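Glycoside Hydrolase (Bacteroides uniformis, PDB 5T99) probably hydrolyses beta-galactosidic linkages of agarose-derived oligosaccharides, as a family 2 glycoside hydrolase whose pocket holds d-galacto-isofagomine. Local coordinates at residues 617-622 and 705-710; 712-717 and 733-738; 742-747 and 785-790; 750-755 and 806-811. All coordinates share one frame; numbering follows the deposited sequence.

Interaction 1 of 4, residues 617-622 and 705-710; sequences PHWNWK and IRTAGK
The carboxamide of N620 reaches across to the backbone of A708 and uses both of its polar atoms there. OD1 of N620 accepts from the N of A708 at 3.0 Å in a nearly straight bond (169°), while ND2 of N620 donates to the O of A708 at 2.7 Å, more bent. Asparagine suits the place because its amide offers an acceptor and a donor side by side, matching the N-H and C=O of one residue much as a neighbouring strand would. With chi1 at -70°, CG sits beside the backbone N and the amide is carried over to the loop that follows strand 699-706. Next to it, W619 O lies 2.9 Å from OG1 of T707, whose hydroxyl also takes a bond from the N of G686, and CD1 of the W619 indole approaches the same OG1 obliquely at 3.3 Å. The indole NE1 is satisfied by E684 O. Packing is tightest at I705: CG1 stands between the backbone N and the carbonyl carbon (chi1 56°), which pushes CD1 to 3.1 Å from P617 O and to 4.0 Å from W619 CB. The solvent side is looser: R706 points away from the loop into an exposed position, where its guanidinium pairs with E687, and farther on G709 is exposed, its N bonded to D739. The buried indole lies between strands 626-633 and 687-693, so the contact joins loop 617-622 to edge strand 699-706 of a four-stranded antiparallel sheet, as in all-beta accessory domains.

Interaction 2 of 4, residues 712-717 and 733-738; sequences AQIKLI and ITVRIE
Two flat groups stand beside each other, not bonded, where Q713 pairs with E738: the carboxamide and the carboxylate are turned 77° apart, and the closest side-chain approach is aliphatic, CG of Q713 lying 3.8 Å from CB of E738. The amide NE2 bonds to D739 O instead. At the edge of the R736 guanidinium, in its plane, sits OE2 of E738, gripped side-on by two nitrogens: NE of R736 reaches OE2 of E738 at 2.8 Å and NH2 reaches the same oxygen by a longer, more bent bond. A bend at chi3 (58°) turns the guanidinium toward E738. This salt bridge runs along one strand of an antiparallel pair, 713-717 against 733-738, ending in a classic beta bulge where the N atoms of A712 and Q713 both donate to E738 O. The methylenes of K715 cross the carboxylate, CD coming within 3.5 Å of E738 OE2, so a long flexible lysine covers the acid while its amine goes further out. CD1 of I717 rests on the arginine CD. The opposite face is purely apolar: I714 and V735 lie side by side and L716 packs on V735 and I733, so that beta-branched I714, I733 and V735, which favour strands, together with L716 fill the sandwich interior toward A806 and A814. Between the charged ends, one water accepts from NZ of K715 at 2.9 Å and donates to OE1 of E738 at 2.7 Å.

Interaction 3 of 4, residues 742-747 and 785-790; sequences GNLCPE and SGMCML
L744 and M787 cross at about a right angle, the two branches of the leucine meeting different parts of the methionine. CD1 of L744 lies 4.1 Å from CG of M787, and CD2 of L744 is equally far from the methyl CE, which the bend at chi3 (-85°) folds back toward it. Because CG of L744 stands opposite the backbone N (chi1 -171°), CD1 also reaches to 3.5 Å from G786 O. An unbranched, pliable methionine suits this spot, following the leucine while still packing on T734 and R736. The loop 742-747 leaves strand 730-738 and here covers the start of strand 787-793, so the contact closes one end of the sheet in which those strands are neighbours, within a C-terminal domain of beta-sandwich build. Backbone atoms do the rest. C745 O approaches CA of G786 to 3.2 Å, a closeness that a residue without a side chain permits, and the positive phi of G786 (95°) is likewise easy for glycine. Its backbone bonds to I737 and A748. P746 O sits 3.2 Å from CA of S785, a CH...O contact, with the proline ring turned away toward H618 and N620. The serine CB also touches P746 O, whereas its hydroxyl leads off to R502 O.

Interaction 4 of 4, residues 750-755 and 806-811; sequences NLVEFS and ATSKGL
At S808 a chi1 of -174° swings the hydroxyl across to strand 751-755, where OG donates to L751 O at 2.6 Å, coming from above the carbonyl plane. Serine suits the place because its short hydroxyl reaches a carbonyl one step beyond the E753-T807 pair. The same L751 O takes a second bond from a water that also accepts from K809 N. In F754, CG lies beside the backbone N (chi1 -57°), and the ring is carried toward A806, meeting its CB obliquely with CD1 at 3.8 Å. Alanine is small enough to leave room for this ring and for V752, whose CG1 is 4.0 Å from the same CB. On the other face, OG1 of T807 rests 3.6 Å from CB of E753. Between these faces, E753 and T807 form an antiparallel hydrogen-bonded pair: N of E753 donates to O of T807 at 2.7 Å, almost straight, and N of T807 returns a bond to O of E753 at 3.0 Å. Farther along, CD1 of L811 lies 3.9 Å from ND2 of N750. A type II turn brings the leucine back, with L811 N bonded to S808 O at 3.1 Å, and G810 takes the positive phi (87°) that favours glycine in such a turn. F754 also packs on V735, C788 and L790. With A806, V752 and F754 facing the interior and E753 and T807 on the other face, this is the antiparallel pairing of neighbouring strands 751-758 and 800-807 in one sheet of a beta sandwich; the turn then starts the hairpin to strand 814-821.

Interaction 1 comes first along the chain, and its segment 705-710 leads almost directly into 712-717 of interaction 2, the two centres lying about 17 Å apart. Interactions 2 and 3, with centres only about 7 Å apart, share a sheet: strands 730-738 and 787-793 are neighbours in it. Interaction 4 belongs to the facing sheet, its centre about 10 Å from interaction 2, and in sequence its segments alternate with those of interaction 3. Side chains of interactions 2 and 4 touch between the two sheets of the C-terminal beta sandwich, while loop 742-747 of interaction 3 touches interaction 1, so that this sandwich abuts the preceding beta domain.

Interaction 1 of 4, residues 617-622 and 705-710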
loop_
_atom_site.group_PDB
_atom_site.type_symbol
_atom_site.label_atom_id
_atom_site.label_comp_id
_atom_site.label_asym_id
_atom_site.label_seq_id
_atom_site.Cartn_x
_atom_site.Cartn_y
_atom_site.Cartn_z
ATOM N N PRO A 617 22.685 19.989 3.301
ATOM C CA PRO A 617 22.164 19.422 4.555
ATOM C C PRO A 617 21.564 20.485 5.471
ATOM O O PRO A 617 21.183 21.542 4.989
ATOM C CB PRO A 617 23.419 18.788 5.176
ATOM C CG PRO A 617 24.522 19.644 4.701
ATOM C CD PRO A 617 24.156 20.041 3.300
ATOM N N HIS A 618 21.436 20.178 6.762
ATOM C CA HIS A 618 21.247 21.200 7.808
ATOM C C HIS A 618 22.455 22.156 7.895
ATOM O O HIS A 618 23.486 21.941 7.239
ATOM C CB HIS A 618 20.955 20.556 9.192
ATOM C CG HIS A 618 22.078 19.716 9.757
ATOM N ND1 HIS A 618 21.892 18.407 10.149
ATOM C CD2 HIS A 618 23.382 19.995 10.010
ATOM C CE1 HIS A 618 23.027 17.916 10.617
ATOM N NE2 HIS A 618 23.949 18.859 10.541
ATOM N N TRP A 619 22.328 23.188 8.727
ATOM C CA TRP A 619 23.400 24.166 8.922
ATOM C C TRP A 619 23.884 24.277 10.385
ATOM O O TRP A 619 24.183 25.374 10.854
ATOM C CB TRP A 619 22.930 25.514 8.369
ATOM C CG TRP A 619 24.018 26.369 7.823
ATOM C CD1 TRP A 619 24.328 27.638 8.211
ATOM C CD2 TRP A 619 24.940 26.031 6.779
ATOM N NE1 TRP A 619 25.381 28.118 7.475
ATOM C CE2 TRP A 619 25.779 27.158 6.585
ATOM C CE3 TRP A 619 25.139 24.890 5.985
ATOM C CZ2 TRP A 619 26.806 27.181 5.627
ATOM C CZ3 TRP A 619 26.158 24.906 5.034
ATOM C CH2 TRP A 619 26.984 26.047 4.866
ATOM N N ASN A 620 23.902 23.152 11.106
ATOM C CA ASN A 620 24.699 22.983 12.333
ATOM C C ASN A 620 25.988 22.175 12.100
ATOM O O ASN A 620 26.005 20.955 12.246
ATOM C CB ASN A 620 23.875 22.302 13.432
ATOM C CG ASN A 620 22.788 23.196 13.984
ATOM O OD1 ASN A 620 21.874 23.598 13.266
ATOM N ND2 ASN A 620 22.871 23.498 15.271
ATOM N N TRP A 621 27.067 22.880 11.768
ATOM C CA TRP A 621 28.391 22.284 11.544
ATOM C C TRP A 621 29.479 23.040 12.330
ATOM O O TRP A 621 29.163 23.964 13.079
ATOM C CB TRP A 621 28.686 22.280 10.052
ATOM C CG TRP A 621 27.675 21.503 9.284
ATOM C CD1 TRP A 621 26.691 22.004 8.479
ATOM C CD2 TRP A 621 27.526 20.080 9.265
ATOM N NE1 TRP A 621 25.950 20.977 7.947
ATOM C CE2 TRP A 621 26.442 19.785 8.413
ATOM C CE3 TRP A 621 28.212 19.023 9.881
ATOM C CZ2 TRP A 621 26.024 18.473 8.160
ATOM C CZ3 TRP A 621 27.801 17.721 9.631
ATOM C CH2 TRP A 621 26.715 17.458 8.778
ATOM N N LYS A 622 30.740 22.619 12.188
ATOM C CA LYS A 622 31.888 23.265 12.854
ATOM C C LYS A 622 32.578 24.232 11.886
ATOM O O LYS A 622 32.678 23.948 10.689
ATOM C CB LYS A 622 32.892 22.212 13.346
ATOM N N ILE A 705 17.385 27.803 5.589
ATOM C CA ILE A 705 17.723 27.020 6.793
ATOM C C ILE A 705 18.645 27.819 7.719
ATOM O O ILE A 705 19.463 28.620 7.259
ATOM C CB ILE A 705 18.354 25.635 6.473
ATOM C CG1 ILE A 705 19.607 25.763 5.598
ATOM C CG2 ILE A 705 17.328 24.723 5.807
ATOM C CD1 ILE A 705 20.385 24.475 5.470
ATOM N N ARG A 706 18.508 27.577 9.018
ATOM C CA ARG A 706 19.239 28.319 10.035
ATOM C C ARG A 706 20.026 27.381 10.940
ATOM O O ARG A 706 19.546 26.299 11.279
ATOM C CB ARG A 706 18.262 29.162 10.864
ATOM C CG ARG A 706 17.642 30.291 10.061
ATOM C CD ARG A 706 16.724 31.158 10.898
ATOM N NE ARG A 706 16.141 32.250 10.118
ATOM C CZ ARG A 706 15.110 32.140 9.271
ATOM N NH1 ARG A 706 14.507 30.968 9.046
ATOM N NH2 ARG A 706 14.673 33.221 8.625
ATOM N N THR A 707 21.240 27.800 11.309
ATOM C CA THR A 707 21.980 27.191 12.411
ATOM C C THR A 707 21.098 27.309 13.642
ATOM O O THR A 707 20.754 28.412 14.033
ATOM C CB THR A 707 23.302 27.940 12.702
ATOM O OG1 THR A 707 24.027 28.180 11.487
ATOM C CG2 THR A 707 24.171 27.148 13.667
ATOM N N ALA A 708 20.689 26.182 14.219
ATOM C CA ALA A 708 19.824 26.185 15.403
ATOM C C ALA A 708 20.654 26.112 16.675
ATOM O O ALA A 708 21.734 25.546 16.675
ATOM C CB ALA A 708 18.847 25.023 15.351
ATOM N N GLY A 709 20.128 26.687 17.755
ATOM C CA GLY A 709 20.759 26.611 19.079
ATOM C C GLY A 709 20.365 25.366 19.851
ATOM O O GLY A 709 19.908 24.376 19.267
ATOM N N LYS A 710 20.546 25.426 21.169
ATOM C CA LYS A 710 20.240 24.310 22.068
ATOM C C LYS A 710 18.732 24.020 22.053
ATOM O O LYS A 710 17.931 24.943 21.883
ATOM C CB LYS A 710 20.699 24.622 23.501
#

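Interaction 2 of 4, residues 712-717 and 733-738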
loop_
_atom_site.group_PDB
_atom_site.type_symbol
_atom_site.label_atom_id
_atom_site.label_comp_id
_atom_site.label_asym_id
_atom_site.label_seq_id
_atom_site.Cartn_x
_atom_site.Cartn_y
_atom_site.Cartn_z
ATOM N N ALA A 712 15.146 23.842 23.226
ATOM C CA ALA A 712 14.391 24.594 24.240
ATOM C C ALA A 712 12.903 24.239 24.343
ATOM O O ALA A 712 12.335 24.330 25.433
ATOM C CB ALA A 712 14.542 26.085 23.980
ATOM N N GLN A 713 12.268 23.848 23.233
ATOM C CA GLN A 713 10.805 23.669 23.192
ATOM C C GLN A 713 10.313 22.587 22.228
ATOM O O GLN A 713 10.991 22.222 21.258
ATOM C CB GLN A 713 10.144 24.999 22.826
ATOM C CG GLN A 713 10.723 25.649 21.572
ATOM C CD GLN A 713 10.037 26.953 21.197
ATOM O OE1 GLN A 713 8.924 27.232 21.636
ATOM N NE2 GLN A 713 10.706 27.759 20.378
ATOM N N ILE A 714 9.107 22.106 22.505
ATOM C CA ILE A 714 8.426 21.120 21.668
ATOM C C ILE A 714 7.302 21.826 20.901
ATOM O O ILE A 714 6.546 22.598 21.496
ATOM C CB ILE A 714 7.818 19.971 22.511
ATOM C CG1 ILE A 714 8.852 19.399 23.507
ATOM C CG2 ILE A 714 7.261 18.873 21.593
ATOM C CD1 ILE A 714 8.259 18.484 24.558
ATOM N N LYS A 715 7.207 21.574 19.591
ATOM C CA LYS A 715 6.063 22.025 18.791
ATOM C C LYS A 715 5.324 20.792 18.290
ATOM O O LYS A 715 5.956 19.797 17.934
ATOM C CB LYS A 715 6.510 22.913 17.626
ATOM C CG LYS A 715 5.477 23.974 17.235
ATOM C CD LYS A 715 5.740 24.569 15.844
ATOM C CE LYS A 715 4.636 25.525 15.376
ATOM N NZ LYS A 715 4.895 26.959 15.718
ATOM N N LEU A 716 3.991 20.853 18.296
ATOM C CA LEU A 716 3.135 19.747 17.836
ATOM C C LEU A 716 2.350 20.186 16.610
ATOM O O LEU A 716 1.694 21.223 16.649
ATOM C CB LEU A 716 2.155 19.311 18.932
ATOM C CG LEU A 716 2.762 18.802 20.234
ATOM C CD1 LEU A 716 1.670 18.580 21.271
ATOM C CD2 LEU A 716 3.559 17.523 20.033
ATOM N N ILE A 717 2.412 19.396 15.537
ATOM C CA ILE A 717 1.691 19.710 14.287
ATOM C C ILE A 717 0.834 18.512 13.829
ATOM O O ILE A 717 1.336 17.598 13.166
ATOM C CB ILE A 717 2.650 20.172 13.166
ATOM C CG1 ILE A 717 3.615 21.232 13.710
ATOM C CG2 ILE A 717 1.859 20.717 11.973
ATOM C CD1 ILE A 717 4.497 21.867 12.659
ATOM N N ILE A 733 0.446 13.446 14.454
ATOM C CA ILE A 733 0.977 14.691 15.009
ATOM C C ILE A 733 2.501 14.684 14.954
ATOM O O ILE A 733 3.151 13.971 15.713
ATOM C CB ILE A 733 0.454 14.919 16.451
ATOM C CG1 ILE A 733 -1.080 14.999 16.448
ATOM C CG2 ILE A 733 1.047 16.192 17.047
ATOM C CD1 ILE A 733 -1.730 14.741 17.797
ATOM N N THR A 734 3.059 15.461 14.029
ATOM C CA THR A 734 4.500 15.655 13.948
ATOM C C THR A 734 4.992 16.333 15.222
ATOM O O THR A 734 4.354 17.267 15.717
ATOM C CB THR A 734 4.903 16.534 12.740
ATOM O OG1 THR A 734 4.450 15.924 11.525
ATOM C CG2 THR A 734 6.429 16.721 12.676
ATOM N N VAL A 735 6.128 15.863 15.736
ATOM C CA VAL A 735 6.710 16.365 16.970
ATOM C C VAL A 735 8.086 16.910 16.644
ATOM O O VAL A 735 8.960 16.159 16.245
ATOM C CB VAL A 735 6.837 15.256 18.037
ATOM C CG1 VAL A 735 7.394 15.834 19.344
ATOM C CG2 VAL A 735 5.491 14.562 18.263
ATOM N N ARG A 736 8.260 18.220 16.819
ATOM C CA ARG A 736 9.505 18.920 16.500
ATOM C C ARG A 736 10.235 19.318 17.779
ATOM O O ARG A 736 9.597 19.725 18.754
ATOM C CB ARG A 736 9.203 20.177 15.680
ATOM C CG ARG A 736 8.791 19.893 14.246
ATOM C CD ARG A 736 8.175 21.124 13.610
ATOM N NE ARG A 736 9.064 22.288 13.618
ATOM C CZ ARG A 736 10.053 22.515 12.748
ATOM N NH1 ARG A 736 10.336 21.642 11.780
ATOM N NH2 ARG A 736 10.780 23.632 12.850
ATOM N N ILE A 737 11.563 19.192 17.768
ATOM C CA ILE A 737 12.402 19.710 18.841
ATOM C C ILE A 737 13.001 21.001 18.308
ATOM O O ILE A 737 13.814 20.977 17.375
ATOM C CB ILE A 737 13.515 18.722 19.271
ATOM C CG1 ILE A 737 12.938 17.349 19.643
ATOM C CG2 ILE A 737 14.307 19.279 20.445
ATOM C CD1 ILE A 737 11.933 17.358 20.786
ATOM N N GLU A 738 12.581 22.122 18.897
ATOM C CA GLU A 738 12.996 23.458 18.445
ATOM C C GLU A 738 13.883 24.187 19.468
ATOM O O GLU A 738 13.812 23.931 20.674
ATOM C CB GLU A 738 11.760 24.310 18.116
ATOM C CG GLU A 738 11.127 23.977 16.772
ATOM C CD GLU A 738 9.782 24.662 16.524
ATOM O OE1 GLU A 738 9.294 25.424 17.393
ATOM O OE2 GLU A 738 9.207 24.431 15.433
HETATM O O HOH W 1 7.189 27.141 17.415
HETATM O O HOH W 2 1.958 15.419 10.929
#

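Interaction 3 of 4, residues 742-747 and 785-790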
loop_
_atom_site.group_PDB
_atom_site.type_symbol
_atom_site.label_atom_id
_atom_site.label_comp_id
_atom_site.label_asym_id
_atom_site.label_seq_id
_atom_site.Cartn_x
_atom_site.Cartn_y
_atom_site.Cartn_z
ATOM N N GLY A 742 12.459 28.923 17.609
ATOM C CA GLY A 742 11.578 28.078 16.801
ATOM C C GLY A 742 12.221 27.350 15.625
ATOM O O GLY A 742 11.514 26.708 14.850
ATOM N N ASN A 743 13.545 27.432 15.486
ATOM C CA ASN A 743 14.269 26.666 14.466
ATOM C C ASN A 743 14.381 25.225 14.930
ATOM O O ASN A 743 14.599 24.971 16.126
ATOM C CB ASN A 743 15.683 27.203 14.250
ATOM C CG ASN A 743 15.703 28.685 13.948
ATOM O OD1 ASN A 743 15.156 29.119 12.939
ATOM N ND2 ASN A 743 16.317 29.473 14.834
ATOM N N LEU A 744 14.255 24.289 13.986
ATOM C CA LEU A 744 14.389 22.866 14.289
ATOM C C LEU A 744 15.826 22.548 14.668
ATOM O O LEU A 744 16.755 23.011 14.001
ATOM C CB LEU A 744 13.999 22.008 13.080
ATOM C CG LEU A 744 13.894 20.490 13.300
ATOM C CD1 LEU A 744 12.609 20.130 14.025
ATOM C CD2 LEU A 744 13.973 19.758 11.966
ATOM N N CYS A 745 15.992 21.749 15.721
ATOM C CA CYS A 745 17.312 21.260 16.121
ATOM C C CYS A 745 17.625 20.010 15.285
ATOM O O CYS A 745 17.101 18.927 15.570
ATOM C CB CYS A 745 17.336 20.966 17.622
ATOM S SG CYS A 745 16.922 22.413 18.639
ATOM N N PRO A 746 18.466 20.154 14.236
ATOM C CA PRO A 746 18.547 19.082 13.232
ATOM C C PRO A 746 19.038 17.700 13.699
ATOM O O PRO A 746 18.798 16.715 12.989
ATOM C CB PRO A 746 19.509 19.655 12.179
ATOM C CG PRO A 746 20.323 20.662 12.907
ATOM C CD PRO A 746 19.393 21.259 13.921
ATOM N N GLU A 747 19.714 17.615 14.846
ATOM C CA GLU A 747 20.254 16.337 15.325
ATOM C C GLU A 747 19.671 15.901 16.676
ATOM O O GLU A 747 20.142 14.937 17.279
ATOM C CB GLU A 747 21.787 16.415 15.365
ATOM C CG GLU A 747 22.398 16.654 13.985
ATOM C CD GLU A 747 23.920 16.699 13.978
ATOM O OE1 GLU A 747 24.508 17.237 14.944
ATOM O OE2 GLU A 747 24.530 16.204 12.994
ATOM N N SER A 785 16.774 12.921 14.292
ATOM C CA SER A 785 17.064 14.061 13.428
ATOM C C SER A 785 16.052 15.213 13.562
ATOM O O SER A 785 15.563 15.753 12.565
ATOM C CB SER A 785 17.203 13.595 11.975
ATOM O OG SER A 785 18.297 12.703 11.844
ATOM N N GLY A 786 15.748 15.560 14.815
ATOM C CA GLY A 786 14.879 16.680 15.159
ATOM C C GLY A 786 13.414 16.356 15.401
ATOM O O GLY A 786 12.693 17.184 15.976
ATOM N N MET A 787 12.960 15.172 14.985
ATOM C CA MET A 787 11.529 14.898 14.938
ATOM C C MET A 787 11.151 13.497 15.364
ATOM O O MET A 787 11.949 12.555 15.309
ATOM C CB MET A 787 10.979 15.148 13.526
ATOM C CG MET A 787 10.761 16.619 13.185
ATOM S SD MET A 787 10.026 16.908 11.555
ATOM C CE MET A 787 11.471 16.877 10.491
ATOM N N CYS A 788 9.908 13.385 15.798
ATOM C CA CYS A 788 9.262 12.107 15.980
ATOM C C CYS A 788 7.763 12.307 15.685
ATOM O O CYS A 788 7.361 13.375 15.206
ATOM C CB CYS A 788 9.574 11.533 17.370
ATOM S SG CYS A 788 8.907 12.423 18.784
ATOM N N MET A 789 6.952 11.283 15.913
ATOM C CA MET A 789 5.586 11.277 15.397
ATOM C C MET A 789 4.678 10.579 16.379
ATOM O O MET A 789 4.906 9.416 16.704
ATOM C CB MET A 789 5.550 10.556 14.044
ATOM C CG MET A 789 4.174 10.448 13.387
ATOM S SD MET A 789 3.536 12.013 12.771
ATOM C CE MET A 789 4.733 12.368 11.477
ATOM N N LEU A 790 3.652 11.300 16.825
ATOM C CA LEU A 790 2.647 10.773 17.731
ATOM C C LEU A 790 1.408 10.437 16.918
ATOM O O LEU A 790 0.994 11.221 16.069
ATOM C CB LEU A 790 2.296 11.828 18.796
ATOM C CG LEU A 790 1.133 11.475 19.731
ATOM C CD1 LEU A 790 1.509 10.296 20.606
ATOM C CD2 LEU A 790 0.726 12.663 20.584
#

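Interaction 4 of 4, residues 750-755 and 806-811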
loop_
_atom_site.group_PDB
_atom_site.type_symbol
_atom_site.label_atom_id
_atom_site.label_comp_id
_atom_site.label_asym_id
_atom_site.label_seq_id
_atom_site.Cartn_x
_atom_site.Cartn_y
_atom_site.Cartn_z
ATOM N N ASN A 750 15.916 14.022 21.856
ATOM C CA ASN A 750 15.284 14.149 23.151
ATOM C C ASN A 750 14.122 13.171 23.287
ATOM O O ASN A 750 13.286 13.058 22.386
ATOM C CB ASN A 750 14.741 15.564 23.347
ATOM C CG ASN A 750 15.825 16.620 23.302
ATOM O OD1 ASN A 750 16.384 16.908 22.245
ATOM N ND2 ASN A 750 16.114 17.217 24.451
ATOM N N LEU A 751 14.078 12.483 24.423
ATOM C CA LEU A 751 12.941 11.661 24.797
ATOM C C LEU A 751 11.719 12.527 25.087
ATOM O O LEU A 751 11.751 13.371 25.988
ATOM C CB LEU A 751 13.268 10.838 26.043
ATOM C CG LEU A 751 12.173 9.891 26.544
ATOM C CD1 LEU A 751 11.834 8.849 25.486
ATOM C CD2 LEU A 751 12.631 9.231 27.831
ATOM N N VAL A 752 10.643 12.294 24.339
ATOM C CA VAL A 752 9.385 13.006 24.533
ATOM C C VAL A 752 8.343 12.042 25.094
ATOM O O VAL A 752 8.265 10.900 24.672
ATOM C CB VAL A 752 8.912 13.632 23.207
ATOM C CG1 VAL A 752 7.625 14.432 23.400
ATOM C CG2 VAL A 752 10.022 14.504 22.622
ATOM N N GLU A 753 7.564 12.506 26.065
ATOM C CA GLU A 753 6.511 11.700 26.691
ATOM C C GLU A 753 5.165 12.287 26.312
ATOM O O GLU A 753 5.043 13.496 26.123
ATOM C CB GLU A 753 6.674 11.657 28.216
ATOM C CG GLU A 753 8.097 11.298 28.659
ATOM C CD GLU A 753 8.188 10.377 29.864
ATOM O OE1 GLU A 753 9.317 10.204 30.375
ATOM O OE2 GLU A 753 7.167 9.809 30.292
ATOM N N PHE A 754 4.159 11.430 26.187
ATOM C CA PHE A 754 2.882 11.856 25.640
ATOM C C PHE A 754 1.735 11.438 26.532
ATOM O O PHE A 754 1.712 10.341 27.097
ATOM C CB PHE A 754 2.682 11.294 24.233
ATOM C CG PHE A 754 3.780 11.659 23.267
ATOM C CD1 PHE A 754 3.795 12.902 22.648
ATOM C CD2 PHE A 754 4.791 10.753 22.968
ATOM C CE1 PHE A 754 4.786 13.237 21.748
ATOM C CE2 PHE A 754 5.793 11.085 22.074
ATOM C CZ PHE A 754 5.791 12.330 21.468
ATOM N N SER A 755 0.774 12.335 26.642
ATOM C CA SER A 755 -0.417 12.108 27.423
ATOM C C SER A 755 -1.583 12.540 26.528
ATOM O O SER A 755 -1.517 13.589 25.873
ATOM C CB SER A 755 -0.320 12.908 28.737
ATOM O OG SER A 755 -1.575 13.086 29.366
ATOM N N ALA A 806 2.549 16.977 25.340
ATOM C CA ALA A 806 3.878 16.429 25.056
ATOM C C ALA A 806 4.909 17.137 25.922
ATOM O O ALA A 806 5.032 18.365 25.869
ATOM C CB ALA A 806 4.227 16.585 23.583
ATOM N N THR A 807 5.637 16.347 26.711
ATOM C CA THR A 807 6.627 16.832 27.665
ATOM C C THR A 807 7.958 16.169 27.380
ATOM O O THR A 807 8.013 15.106 26.759
ATOM C CB THR A 807 6.229 16.494 29.115
ATOM O OG1 THR A 807 6.207 15.076 29.299
ATOM C CG2 THR A 807 4.854 17.046 29.443
ATOM N N SER A 808 9.024 16.801 27.854
ATOM C CA SER A 808 10.389 16.310 27.678
ATOM C C SER A 808 11.275 17.037 28.695
ATOM O O SER A 808 11.144 18.247 28.872
ATOM C CB SER A 808 10.864 16.573 26.241
ATOM O OG SER A 808 12.133 15.993 25.978
ATOM N N LYS A 809 12.153 16.303 29.372
ATOM C CA LYS A 809 12.992 16.883 30.426
ATOM C C LYS A 809 13.803 18.092 29.934
ATOM O O LYS A 809 14.622 17.982 29.021
ATOM C CB LYS A 809 13.897 15.814 31.061
ATOM C CG LYS A 809 13.131 14.923 32.038
ATOM C CD LYS A 809 13.838 13.607 32.343
ATOM C CE LYS A 809 12.994 12.733 33.271
ATOM N NZ LYS A 809 13.371 11.289 33.207
ATOM N N GLY A 810 13.519 19.250 30.532
ATOM C CA GLY A 810 14.223 20.503 30.227
ATOM C C GLY A 810 13.701 21.342 29.067
ATOM O O GLY A 810 14.321 22.347 28.744
ATOM N N LEU A 811 12.588 20.938 28.435
ATOM C CA LEU A 811 12.000 21.677 27.293
ATOM C C LEU A 811 10.631 22.224 27.635
ATOM O O LEU A 811 9.966 21.715 28.538
ATOM C CB LEU A 811 11.871 20.784 26.048
ATOM C CG LEU A 811 13.110 20.005 25.590
ATOM C CD1 LEU A 811 12.792 19.254 24.303
ATOM C CD2 LEU A 811 14.327 20.903 25.395
HETATM O O HOH W 3 11.948 13.263 29.097
#